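Local coordinates for Alr4995 protein (Nostoc sp., PDB 6LRF), which acts as a bifunctional arginine dihydrolase and ornithine cyclodeaminase, releasing ammonia from arginine and probably converting ornithine to proline, at residues Glu475-Glu480 / Ala627-Met632; Arg482-Arg485 / Lys490-Val493; Lys651-Asp656 / Gly681-Leu686; Arg510-Gly515 / Asn590-Val595. One frame throughout, in Å; residues are numbered along the deposited sequence.

Interaction 1. Residues Glu475-Glu480 / Ala627-Met632; sequences EQVAWE and AEMILM
Met629, modelled as selenomethionine, reaches from its strand to Glu480 and Val477 of the helix, a buried helix-on-sheet contact of the Rossmann-type domain. Helix 467-486 lies against the parallel sheet in which 629-633 is a strand; the short axes of 475-480 and 629-632 come within 11.3 Å of each other and their directions differ by 136°. That separation leaves the long Met629 side chain to fill the layer between them. Its CB points at the helix, and CG, anti to the backbone N (chi1 177°), carries the chain on toward the helix. SE is the first atom to come near the helix, at 4.4 Å from Val477 CG1. Beyond it the chain bends at chi3 (-66°), which swings the terminal methyl CE against the side of Glu480. There CE lies 3.5 Å from Glu480 CB and 3.3 Å from Glu480 OE1, so one methyl meets both the aliphatic root and a carboxylate oxygen of the same residue, the two side chains crossing at about a right angle. Glu480 runs extended beyond CG, so its chain passes alongside the methyl. Lys651 of the adjacent strand also packs on both residues, its NZ lying against Glu480 CG. One turn earlier on the same face of the helix, Val477 CG1 serves two partners: besides SE it touches Leu631 CD1, at 4.3 Å.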
loop_
_atom_site.group_PDB
_atom_site.type_symbol
_atom_site.label_atom_id
_atom_site.label_comp_id
_atom_site.label_asym_id
_atom_site.label_seq_id
_atom_site.Cartn_x
_atom_site.Cartn_y
_atom_site.Cartn_z
ATOM N N GLU B 475 6.517 -5.913 23.461
ATOM C CA GLU B 475 6.714 -6.586 24.732
ATOM C C GLU B 475 7.984 -7.437 24.709
ATOM O O GLU B 475 8.753 -7.447 25.667
ATOM C CB GLU B 475 5.501 -7.447 25.084
ATOM C CG GLU B 475 5.483 -7.844 26.559
ATOM C CD GLU B 475 4.256 -8.656 26.960
ATOM O OE1 GLU B 475 3.525 -9.157 26.069
ATOM O OE2 GLU B 475 4.030 -8.786 28.181
ATOM N N GLN B 476 8.218 -8.130 23.604
ATOM C CA GLN B 476 9.416 -8.945 23.494
ATOM C C GLN B 476 10.666 -8.081 23.383
ATOM O O GLN B 476 11.657 -8.362 24.052
ATOM C CB GLN B 476 9.298 -9.910 22.312
ATOM C CG GLN B 476 8.109 -10.863 22.484
ATOM C CD GLN B 476 7.735 -11.623 21.222
ATOM O OE1 GLN B 476 8.385 -11.492 20.182
ATOM N NE2 GLN B 476 6.667 -12.415 21.307
ATOM N N VAL B 477 10.613 -7.014 22.583
ATOM C CA VAL B 477 11.764 -6.115 22.434
ATOM C C VAL B 477 12.099 -5.373 23.736
ATOM O O VAL B 477 13.273 -5.230 24.083
ATOM C CB VAL B 477 11.539 -5.081 21.302
ATOM C CG1 VAL B 477 12.720 -4.163 21.185
ATOM C CG2 VAL B 477 11.334 -5.779 19.978
ATOM N N ALA B 478 11.078 -4.904 24.459
ATOM C CA ALA B 478 11.298 -4.188 25.727
ATOM C C ALA B 478 12.025 -5.074 26.724
ATOM O O ALA B 478 12.924 -4.628 27.434
ATOM C CB ALA B 478 9.975 -3.702 26.328
ATOM N N TRP B 479 11.634 -6.340 26.760
ATOM C CA TRP B 479 12.255 -7.288 27.674
ATOM C C TRP B 479 13.710 -7.591 27.293
ATOM O O TRP B 479 14.597 -7.594 28.162
ATOM C CB TRP B 479 11.447 -8.578 27.717
ATOM C CG TRP B 479 11.722 -9.411 28.917
ATOM C CD1 TRP B 479 12.281 -9.004 30.104
ATOM C CD2 TRP B 479 11.463 -10.805 29.053
ATOM N NE1 TRP B 479 12.372 -10.069 30.969
ATOM C CE2 TRP B 479 11.877 -11.186 30.345
ATOM C CE3 TRP B 479 10.914 -11.770 28.207
ATOM C CZ2 TRP B 479 11.755 -12.496 30.808
ATOM C CZ3 TRP B 479 10.795 -13.064 28.670
ATOM C CH2 TRP B 479 11.215 -13.416 29.957
ATOM N N GLU B 480 13.945 -7.853 26.004
ATOM C CA GLU B 480 15.297 -8.100 25.499
ATOM C C GLU B 480 16.152 -6.879 25.795
ATOM O O GLU B 480 17.292 -6.988 26.213
ATOM C CB GLU B 480 15.278 -8.393 23.992
ATOM C CG GLU B 480 14.585 -9.705 23.564
ATOM C CD GLU B 480 14.180 -9.715 22.079
ATOM O OE1 GLU B 480 14.312 -8.662 21.415
ATOM O OE2 GLU B 480 13.705 -10.767 21.578
ATOM N N ALA B 627 28.006 -5.121 19.242
ATOM C CA ALA B 627 26.554 -4.917 19.345
ATOM C C ALA B 627 25.795 -6.218 19.623
ATOM O O ALA B 627 26.047 -7.227 18.974
ATOM C CB ALA B 627 26.017 -4.266 18.054
ATOM N N GLU B 628 24.861 -6.180 20.576
ATOM C CA GLU B 628 23.996 -7.323 20.878
ATOM C C GLU B 628 22.618 -7.123 20.264
ATOM O O GLU B 628 21.892 -8.071 19.974
ATOM C CB GLU B 628 23.863 -7.516 22.386
ATOM C CG GLU B 628 25.131 -8.003 23.093
ATOM C CD GLU B 628 24.902 -8.288 24.586
ATOM O OE1 GLU B 628 23.764 -8.660 24.973
ATOM O OE2 GLU B 628 25.863 -8.135 25.374
HETATM N N MSE B 629 22.254 -5.863 20.071
HETATM C CA MSE B 629 21.000 -5.555 19.432
HETATM C C MSE B 629 21.141 -4.322 18.585
HETATM O O MSE B 629 21.834 -3.381 18.957
HETATM C CB MSE B 629 19.897 -5.356 20.467
HETATM C CG MSE B 629 18.563 -4.945 19.847
HETATM SE SE MSE B 629 17.066 -4.995 21.116
HETATM C CE MSE B 629 17.051 -6.911 21.424
ATOM N N ILE B 630 20.476 -4.339 17.439
ATOM C CA ILE B 630 20.382 -3.171 16.591
ATOM C C ILE B 630 18.905 -2.846 16.432
ATOM O O ILE B 630 18.117 -3.689 16.023
ATOM C CB ILE B 630 21.043 -3.412 15.228
ATOM C CG1 ILE B 630 22.503 -3.836 15.429
ATOM C CG2 ILE B 630 20.930 -2.173 14.345
ATOM C CD1 ILE B 630 23.211 -4.128 14.151
ATOM N N LEU B 631 18.540 -1.627 16.814
ATOM C CA LEU B 631 17.188 -1.115 16.692
ATOM C C LEU B 631 17.094 -0.222 15.447
ATOM O O LEU B 631 17.690 0.856 15.389
ATOM C CB LEU B 631 16.823 -0.331 17.951
ATOM C CG LEU B 631 15.358 -0.137 18.302
ATOM C CD1 LEU B 631 14.680 -1.491 18.414
ATOM C CD2 LEU B 631 15.261 0.616 19.631
HETATM N N MSE B 632 16.365 -0.671 14.438
HETATM C CA MSE B 632 16.328 0.057 13.180
HETATM C C MSE B 632 15.000 0.799 13.043
HETATM O O MSE B 632 13.955 0.212 12.751
HETATM C CB MSE B 632 16.573 -0.890 12.007
HETATM C CG MSE B 632 18.042 -1.298 11.848
HETATM SE SE MSE B 632 18.283 -2.954 10.815
HETATM C CE MSE B 632 17.292 -4.184 11.949
#

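Interaction 2. Residues Arg482-Arg485 / Lys490-Val493; sequences RKIR and KVVV
Ile484 and Val491 meet through one methyl each, where helix 467-486 runs out and the chain turns back as strand 491-495 of the Rossmann-type sheet. The apolar part is this single pair: Ile484 CG2 lies 3.8 Å from Val491 CG2, and the two side chains cross at about a right angle. The branches are chosen by the first torsions. In Ile484, CG1 stands anti to the carbonyl carbon (chi1 -63°), which sends CG2 forward to the strand and leaves the longer CG1-CD1 arm for Met629 of the neighbouring strand. In Val491 the touching methyl is the one beside the backbone N. A second kind of contact is apolar against backbone: the same Ile484 CG2 sits 4.1 Å from Lys490 N, lying against the backbone of Lys490. The CA atoms of Ile484 and Lys490 are 7.2 Å apart, a close approach that the short connection between helix and strand makes possible.

The charged ends of Lys490 and Arg485 find partners elsewhere. Lys490 CB points away from the helix, and its NZ is hydrogen-bonded to the carbonyl oxygens of His623 and Glu625; Arg485 NH1 bonds Glu514 O. Along the strand, backbone bonds tie Val492 to Met629 and Leu631, and Val493 to Ala519. The contact between 482-485 and 490-493 thus rests on dispersion between methyl groups, which has little directional preference, and the exact placing of the strand is likely to come from its sheet hydrogen bonds rather than from the helix.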
loop_
_atom_site.group_PDB
_atom_site.type_symbol
_atom_site.label_atom_id
_atom_site.label_comp_id
_atom_site.label_asym_id
_atom_site.label_seq_id
_atom_site.Cartn_x
_atom_site.Cartn_y
_atom_site.Cartn_z
ATOM N N ARG B 482 15.823 -4.419 28.186
ATOM C CA ARG B 482 16.177 -4.244 29.600
ATOM C C ARG B 482 17.224 -5.273 30.041
ATOM O O ARG B 482 18.157 -4.956 30.796
ATOM C CB ARG B 482 14.929 -4.346 30.483
ATOM C CG ARG B 482 15.173 -4.180 31.980
ATOM C CD ARG B 482 13.843 -4.306 32.715
ATOM N NE ARG B 482 13.955 -4.255 34.172
ATOM C CZ ARG B 482 14.130 -5.321 34.952
ATOM N NH1 ARG B 482 14.212 -5.169 36.269
ATOM N NH2 ARG B 482 14.217 -6.536 34.419
ATOM N N LYS B 483 17.062 -6.502 29.561
ATOM C CA LYS B 483 18.007 -7.576 29.844
ATOM C C LYS B 483 19.400 -7.203 29.375
ATOM O O LYS B 483 20.380 -7.429 30.080
ATOM C CB LYS B 483 17.568 -8.881 29.179
ATOM C CG LYS B 483 17.264 -10.012 30.154
ATOM C CD LYS B 483 16.060 -10.820 29.691
ATOM C CE LYS B 483 15.775 -12.001 30.622
ATOM N NZ LYS B 483 15.933 -11.677 32.075
ATOM N N ILE B 484 19.487 -6.616 28.185
ATOM C CA ILE B 484 20.780 -6.274 27.624
ATOM C C ILE B 484 21.396 -5.103 28.376
ATOM O O ILE B 484 22.597 -5.097 28.615
ATOM C CB ILE B 484 20.677 -5.955 26.104
ATOM C CG1 ILE B 484 20.220 -7.197 25.343
ATOM C CG2 ILE B 484 22.014 -5.490 25.548
ATOM C CD1 ILE B 484 19.978 -6.970 23.866
ATOM N N ARG B 485 20.593 -4.117 28.766
ATOM C CA ARG B 485 21.150 -2.943 29.444
ATOM C C ARG B 485 21.683 -3.287 30.846
ATOM O O ARG B 485 22.766 -2.828 31.244
ATOM C CB ARG B 485 20.110 -1.823 29.561
ATOM C CG ARG B 485 20.648 -0.591 30.285
ATOM C CD ARG B 485 19.553 0.376 30.720
ATOM N NE ARG B 485 18.711 -0.178 31.784
ATOM C CZ ARG B 485 17.764 0.505 32.427
ATOM N NH1 ARG B 485 17.529 1.782 32.127
ATOM N NH2 ARG B 485 17.051 -0.091 33.375
ATOM N N LYS B 490 25.621 -3.961 24.496
ATOM C CA LYS B 490 25.652 -2.803 23.615
ATOM C C LYS B 490 24.437 -2.782 22.688
ATOM O O LYS B 490 24.137 -3.756 21.999
ATOM C CB LYS B 490 26.948 -2.787 22.806
ATOM C CG LYS B 490 27.151 -1.544 21.958
ATOM C CD LYS B 490 28.393 -1.687 21.061
ATOM C CE LYS B 490 28.873 -0.336 20.536
ATOM N NZ LYS B 490 30.198 -0.422 19.841
ATOM N N VAL B 491 23.721 -1.668 22.691
ATOM C CA VAL B 491 22.561 -1.523 21.820
ATOM C C VAL B 491 22.839 -0.380 20.846
ATOM O O VAL B 491 23.274 0.696 21.251
ATOM C CB VAL B 491 21.270 -1.260 22.626
ATOM C CG1 VAL B 491 20.106 -0.925 21.700
ATOM C CG2 VAL B 491 20.933 -2.473 23.521
ATOM N N VAL B 492 22.629 -0.632 19.557
ATOM C CA VAL B 492 22.897 0.376 18.544
ATOM C C VAL B 492 21.570 0.738 17.896
ATOM O O VAL B 492 20.745 -0.134 17.625
ATOM C CB VAL B 492 23.905 -0.119 17.485
ATOM C CG1 VAL B 492 24.083 0.915 16.380
ATOM C CG2 VAL B 492 25.245 -0.414 18.137
ATOM N N VAL B 493 21.354 2.027 17.679
ATOM C CA VAL B 493 20.140 2.484 17.030
ATOM C C VAL B 493 20.482 3.148 15.705
ATOM O O VAL B 493 21.439 3.920 15.614
ATOM C CB VAL B 493 19.362 3.461 17.946
ATOM C CG1 VAL B 493 18.207 4.073 17.210
ATOM C CG2 VAL B 493 18.855 2.721 19.185
#

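Interaction 3. Residues Lys651-Asp656 / Gly681-Leu686; sequences KMVCVD and GLFLSL
The backbones of strand 651-656 and helix 680-694 come nearest at Val655 and Phe683, whose CA atoms are 7.7 Å apart, leaving room for a single layer of side chains. Phe683 is the one residue of 681-686 that reaches the strand segment. Its CG is anti to the backbone N (chi1 180°), and chi2 of 91° turns the ring broadside to the strand. Val655 CG2 then stands over the centre of one ring face in a CH-pi contact, 3.5 Å from the centroid and only 3° off the ring normal, so that it is nearly equidistant from all six ring carbons. The other branch, Val655 CG1, rests 3.9 Å from Phe683 CB, near the root of the side chain. Two residues back along the strand, Val653 CG1 approaches Phe683 CZ at 4.1 Å, obliquely to the ring. Replacing Phe683 with an alanine would probably leave Val655 CG2 without the face it sits on and open a gap reaching to Val653. Around this core, Val676 of the edge strand 673-677 packs on both Val655 and Phe683, and Val474 of helix 467-486 packs on Phe683. Val653 in turn touches Leu631 of strand 629-633 and Val477 of helix 467-486, so Phe683 is wedged between two helices and the last strands of the parallel sheet.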
loop_
_atom_site.group_PDB
_atom_site.type_symbol
_atom_site.label_atom_id
_atom_site.label_comp_id
_atom_site.label_asym_id
_atom_site.label_seq_id
_atom_site.Cartn_x
_atom_site.Cartn_y
_atom_site.Cartn_z
ATOM N N LYS B 651 20.656 -9.428 17.622
ATOM C CA LYS B 651 19.212 -9.245 17.525
ATOM C C LYS B 651 18.904 -8.000 16.687
ATOM O O LYS B 651 19.415 -6.918 16.947
ATOM C CB LYS B 651 18.587 -9.146 18.917
ATOM C CG LYS B 651 18.858 -10.373 19.778
ATOM C CD LYS B 651 18.394 -10.174 21.211
ATOM C CE LYS B 651 18.359 -11.482 21.971
ATOM N NZ LYS B 651 17.696 -11.262 23.285
HETATM N N MSE B 652 18.097 -8.191 15.652
HETATM C CA MSE B 652 17.746 -7.137 14.716
HETATM C C MSE B 652 16.272 -6.800 14.865
HETATM O O MSE B 652 15.417 -7.657 14.683
HETATM C CB MSE B 652 18.047 -7.587 13.289
HETATM C CG MSE B 652 19.369 -8.301 13.167
HETATM SE SE MSE B 652 20.815 -7.029 13.125
HETATM C CE MSE B 652 20.749 -6.673 11.204
ATOM N N VAL B 653 15.977 -5.560 15.223
ATOM C CA VAL B 653 14.602 -5.112 15.312
ATOM C C VAL B 653 14.374 -4.018 14.275
ATOM O O VAL B 653 15.028 -2.978 14.292
ATOM C CB VAL B 653 14.259 -4.597 16.720
ATOM C CG1 VAL B 653 12.787 -4.227 16.794
ATOM C CG2 VAL B 653 14.601 -5.655 17.754
ATOM N N CYS B 654 13.454 -4.277 13.361
ATOM C CA CYS B 654 13.255 -3.411 12.209
ATOM C C CYS B 654 11.847 -2.833 12.188
ATOM O O CYS B 654 10.870 -3.567 12.037
ATOM C CB CYS B 654 13.521 -4.179 10.918
ATOM S SG CYS B 654 13.598 -3.110 9.455
ATOM N N VAL B 655 11.740 -1.516 12.343
ATOM C CA VAL B 655 10.439 -0.862 12.338
ATOM C C VAL B 655 10.354 0.112 11.181
ATOM O O VAL B 655 11.237 0.956 11.005
ATOM C CB VAL B 655 10.178 -0.123 13.664
ATOM C CG1 VAL B 655 8.734 0.331 13.736
ATOM C CG2 VAL B 655 10.512 -1.028 14.851
ATOM N N ASP B 656 9.297 -0.009 10.388
ATOM C CA ASP B 656 9.094 0.884 9.253
ATOM C C ASP B 656 7.651 0.770 8.798
ATOM O O ASP B 656 7.046 -0.291 8.926
ATOM C CB ASP B 656 10.062 0.543 8.110
ATOM C CG ASP B 656 10.420 1.761 7.257
ATOM O OD1 ASP B 656 9.532 2.625 7.049
ATOM O OD2 ASP B 656 11.591 1.851 6.802
ATOM N N GLY B 681 6.697 6.126 15.695
ATOM C CA GLY B 681 6.399 6.882 16.901
ATOM C C GLY B 681 5.462 6.090 17.795
ATOM O O GLY B 681 5.623 6.067 19.019
ATOM N N LEU B 682 4.482 5.437 17.183
ATOM C CA LEU B 682 3.632 4.510 17.924
ATOM C C LEU B 682 4.502 3.449 18.599
ATOM O O LEU B 682 4.372 3.193 19.806
ATOM C CB LEU B 682 2.599 3.841 17.005
ATOM C CG LEU B 682 1.769 2.739 17.689
ATOM C CD1 LEU B 682 1.099 3.267 18.963
ATOM C CD2 LEU B 682 0.729 2.176 16.752
ATOM N N PHE B 683 5.396 2.848 17.808
ATOM C CA PHE B 683 6.295 1.802 18.302
ATOM C C PHE B 683 7.099 2.291 19.496
ATOM O O PHE B 683 7.168 1.620 20.528
ATOM C CB PHE B 683 7.240 1.318 17.187
ATOM C CG PHE B 683 8.204 0.246 17.630
ATOM C CD1 PHE B 683 7.867 -1.091 17.519
ATOM C CD2 PHE B 683 9.446 0.578 18.170
ATOM C CE1 PHE B 683 8.747 -2.077 17.929
ATOM C CE2 PHE B 683 10.327 -0.407 18.584
ATOM C CZ PHE B 683 9.974 -1.736 18.463
ATOM N N LEU B 684 7.713 3.465 19.352
ATOM C CA LEU B 684 8.535 4.037 20.418
ATOM C C LEU B 684 7.712 4.420 21.647
ATOM O O LEU B 684 8.190 4.345 22.783
ATOM C CB LEU B 684 9.297 5.262 19.898
ATOM C CG LEU B 684 10.448 4.943 18.936
ATOM C CD1 LEU B 684 10.874 6.167 18.137
ATOM C CD2 LEU B 684 11.630 4.366 19.707
ATOM N N SER B 685 6.476 4.838 21.424
ATOM C CA SER B 685 5.631 5.216 22.542
ATOM C C SER B 685 5.378 4.002 23.458
ATOM O O SER B 685 5.634 4.046 24.664
ATOM C CB SER B 685 4.314 5.808 22.038
ATOM O OG SER B 685 3.658 6.475 23.107
ATOM N N LEU B 686 4.897 2.922 22.857
ATOM C CA LEU B 686 4.663 1.656 23.545
ATOM C C LEU B 686 5.912 1.106 24.206
ATOM O O LEU B 686 5.861 0.593 25.324
ATOM C CB LEU B 686 4.142 0.629 22.555
ATOM C CG LEU B 686 2.810 0.945 21.897
ATOM C CD1 LEU B 686 2.577 0.004 20.727
ATOM C CD2 LEU B 686 1.713 0.820 22.939
#

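Interaction 4. Residues Arg510-Gly515 / Asn590-Val595; sequences RLIREG and NQIPFV
A Schellman motif ends helix 583-589, and the residues around it, Asn590 and Ile592, rest against Ile512 and Arg513 at the end of helix 505-513. Gln591, with positive phi, is the C-prime residue of the motif: Ile592 N pairs with Cys587 O and Gln591 N with Val588 O. The reversal brings Ile592 round to face the other helix, where its CG1 touches Ile512 CG2 at 3.8 Å. With CG1 of Ile512 beside the backbone N (chi1 -67°), CG2 falls anti to that N, and the two isoleucines meet obliquely, methyl against methylene. Val583, Glu586 and Cys587 also pack on Ile512, which is therefore buried beneath the second helix.

In the fold, both helix ends lie next to the parallel Rossmann-type sheet: helix 505-513 leads into strand 519-523, and the turn after helix 583-589 leads into 594-597, an outermost strand within the chain and the neighbour of 519-523.

Asn590 forms the more exposed side of the contact. Its CB points to the helix, and the amide lies near the backbone of Arg513, with ND2 4.1 Å from Arg513 CA and OD1 4.0 Å from Arg513 O. The latter two are both oxygens and merely adjacent; the amide is held instead by ND2 bonding Glu586 O. Glu586 also takes Arg513 NH1 in a salt bridge through OE2, so one residue of helix 583-589 holds a side chain from each segment. The Arg513 side chain folds back over its own helix, with Arg510 CA 3.7 Å from the plane of the Arg513 guanidinium, toward its rim.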
loop_
_atom_site.group_PDB
_atom_site.type_symbol
_atom_site.label_atom_id
_atom_site.label_comp_id
_atom_site.label_asym_id
_atom_site.label_seq_id
_atom_site.Cartn_x
_atom_site.Cartn_y
_atom_site.Cartn_z
ATOM N N ARG B 510 14.415 9.849 25.339
ATOM C CA ARG B 510 14.306 9.248 26.656
ATOM C C ARG B 510 15.135 7.961 26.737
ATOM O O ARG B 510 15.894 7.764 27.690
ATOM C CB ARG B 510 12.842 8.979 26.989
ATOM C CG ARG B 510 12.672 8.200 28.261
ATOM C CD ARG B 510 11.560 8.738 29.128
ATOM N NE ARG B 510 11.509 7.957 30.357
ATOM C CZ ARG B 510 10.622 7.000 30.600
ATOM N NH1 ARG B 510 9.682 6.725 29.706
ATOM N NH2 ARG B 510 10.670 6.332 31.746
ATOM N N LEU B 511 15.001 7.096 25.731
ATOM C CA LEU B 511 15.832 5.892 25.644
ATOM C C LEU B 511 17.332 6.175 25.801
ATOM O O LEU B 511 18.031 5.460 26.520
ATOM C CB LEU B 511 15.585 5.176 24.316
ATOM C CG LEU B 511 14.250 4.450 24.200
ATOM C CD1 LEU B 511 14.113 3.860 22.820
ATOM C CD2 LEU B 511 14.148 3.365 25.261
ATOM N N ILE B 512 17.822 7.214 25.127
ATOM C CA ILE B 512 19.243 7.566 25.160
ATOM C C ILE B 512 19.644 8.072 26.555
ATOM O O ILE B 512 20.702 7.713 27.093
ATOM C CB ILE B 512 19.580 8.650 24.089
ATOM C CG1 ILE B 512 19.417 8.086 22.667
ATOM C CG2 ILE B 512 20.985 9.175 24.288
ATOM C CD1 ILE B 512 19.303 9.144 21.580
ATOM N N ARG B 513 18.783 8.913 27.119
ATOM C CA ARG B 513 18.959 9.491 28.451
ATOM C C ARG B 513 19.075 8.424 29.541
ATOM O O ARG B 513 19.874 8.561 30.459
ATOM C CB ARG B 513 17.786 10.428 28.757
ATOM C CG ARG B 513 18.027 11.425 29.862
ATOM C CD ARG B 513 17.107 12.639 29.697
ATOM N NE ARG B 513 15.687 12.292 29.765
ATOM C CZ ARG B 513 14.803 12.524 28.800
ATOM N NH1 ARG B 513 15.181 13.103 27.663
ATOM N NH2 ARG B 513 13.531 12.177 28.969
ATOM N N GLU B 514 18.298 7.352 29.413
ATOM C CA GLU B 514 18.206 6.317 30.442
ATOM C C GLU B 514 19.045 5.049 30.189
ATOM O O GLU B 514 18.809 4.010 30.816
ATOM C CB GLU B 514 16.741 5.935 30.622
ATOM C CG GLU B 514 15.894 7.141 30.994
ATOM C CD GLU B 514 14.436 6.806 31.259
ATOM O OE1 GLU B 514 14.069 5.610 31.205
ATOM O OE2 GLU B 514 13.655 7.749 31.527
ATOM N N GLY B 515 20.005 5.138 29.266
ATOM C CA GLY B 515 21.029 4.119 29.100
ATOM C C GLY B 515 20.755 2.922 28.199
ATOM O O GLY B 515 21.434 1.907 28.308
ATOM N N ASN B 590 25.069 12.917 27.112
ATOM C CA ASN B 590 25.394 11.636 27.720
ATOM C C ASN B 590 26.585 10.949 27.057
ATOM O O ASN B 590 26.911 9.807 27.373
ATOM C CB ASN B 590 24.167 10.730 27.699
ATOM C CG ASN B 590 23.029 11.285 28.546
ATOM O OD1 ASN B 590 22.964 11.054 29.752
ATOM N ND2 ASN B 590 22.133 12.027 27.914
ATOM N N GLN B 591 27.234 11.664 26.149
ATOM C CA GLN B 591 28.417 11.169 25.449
ATOM C C GLN B 591 28.171 9.832 24.747
ATOM O O GLN B 591 28.961 8.905 24.858
ATOM C CB GLN B 591 29.585 11.062 26.419
ATOM C CG GLN B 591 29.813 12.355 27.193
ATOM C CD GLN B 591 30.374 12.098 28.563
ATOM O OE1 GLN B 591 31.541 11.725 28.700
ATOM N NE2 GLN B 591 29.540 12.270 29.596
ATOM N N ILE B 592 27.054 9.753 24.032
ATOM C CA ILE B 592 26.754 8.636 23.143
ATOM C C ILE B 592 27.320 8.990 21.776
ATOM O O ILE B 592 26.983 10.046 21.219
ATOM C CB ILE B 592 25.239 8.395 23.055
ATOM C CG1 ILE B 592 24.639 8.328 24.462
ATOM C CG2 ILE B 592 24.929 7.144 22.269
ATOM C CD1 ILE B 592 25.185 7.160 25.284
ATOM N N PRO B 593 28.220 8.151 21.244
ATOM C CA PRO B 593 28.801 8.471 19.935
ATOM C C PRO B 593 27.736 8.407 18.841
ATOM O O PRO B 593 26.818 7.593 18.936
ATOM C CB PRO B 593 29.854 7.378 19.730
ATOM C CG PRO B 593 30.046 6.752 21.072
ATOM C CD PRO B 593 28.761 6.904 21.804
ATOM N N PHE B 594 27.831 9.255 17.829
ATOM C CA PHE B 594 26.904 9.141 16.719
ATOM C C PHE B 594 27.677 9.321 15.443
ATOM O O PHE B 594 28.737 9.938 15.445
ATOM C CB PHE B 594 25.746 10.146 16.827
ATOM C CG PHE B 594 26.180 11.584 16.888
ATOM C CD1 PHE B 594 26.359 12.218 18.115
ATOM C CD2 PHE B 594 26.391 12.310 15.725
ATOM C CE1 PHE B 594 26.758 13.543 18.169
ATOM C CE2 PHE B 594 26.782 13.633 15.772
ATOM C CZ PHE B 594 26.969 14.252 16.996
ATOM N N VAL B 595 27.175 8.732 14.365
ATOM C CA VAL B 595 27.768 8.937 13.051
ATOM C C VAL B 595 26.659 9.327 12.094
ATOM O O VAL B 595 25.620 8.644 12.000
ATOM C CB VAL B 595 28.496 7.676 12.524
ATOM C CG1 VAL B 595 29.089 7.935 11.132
ATOM C CG2 VAL B 595 29.578 7.221 13.501
#

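All four contacts belong to the C-terminal Rossmann-fold region and reach one parallel sheet. Interactions 1 and 2 share helix 467-486 and have centres 6 Å apart; their strands, 629-633 and 491-495, are neighbours, and 651-656 of interaction 3 lies on the other side of 629-633. Interaction 4, just before the edge strand 594-597, is about 17 Å from interaction 3 between centres, yet Leu511 CD1 meets Leu684 CD2 at 4.0 Å. Along the chain, interaction 1 spans interactions 2 and 4, while interaction 3 follows. Residues far apart in sequence are thereby joined into one compact layered unit, consistent with a dinucleotide-binding domain that may serve the ornithine cyclodeaminase activity.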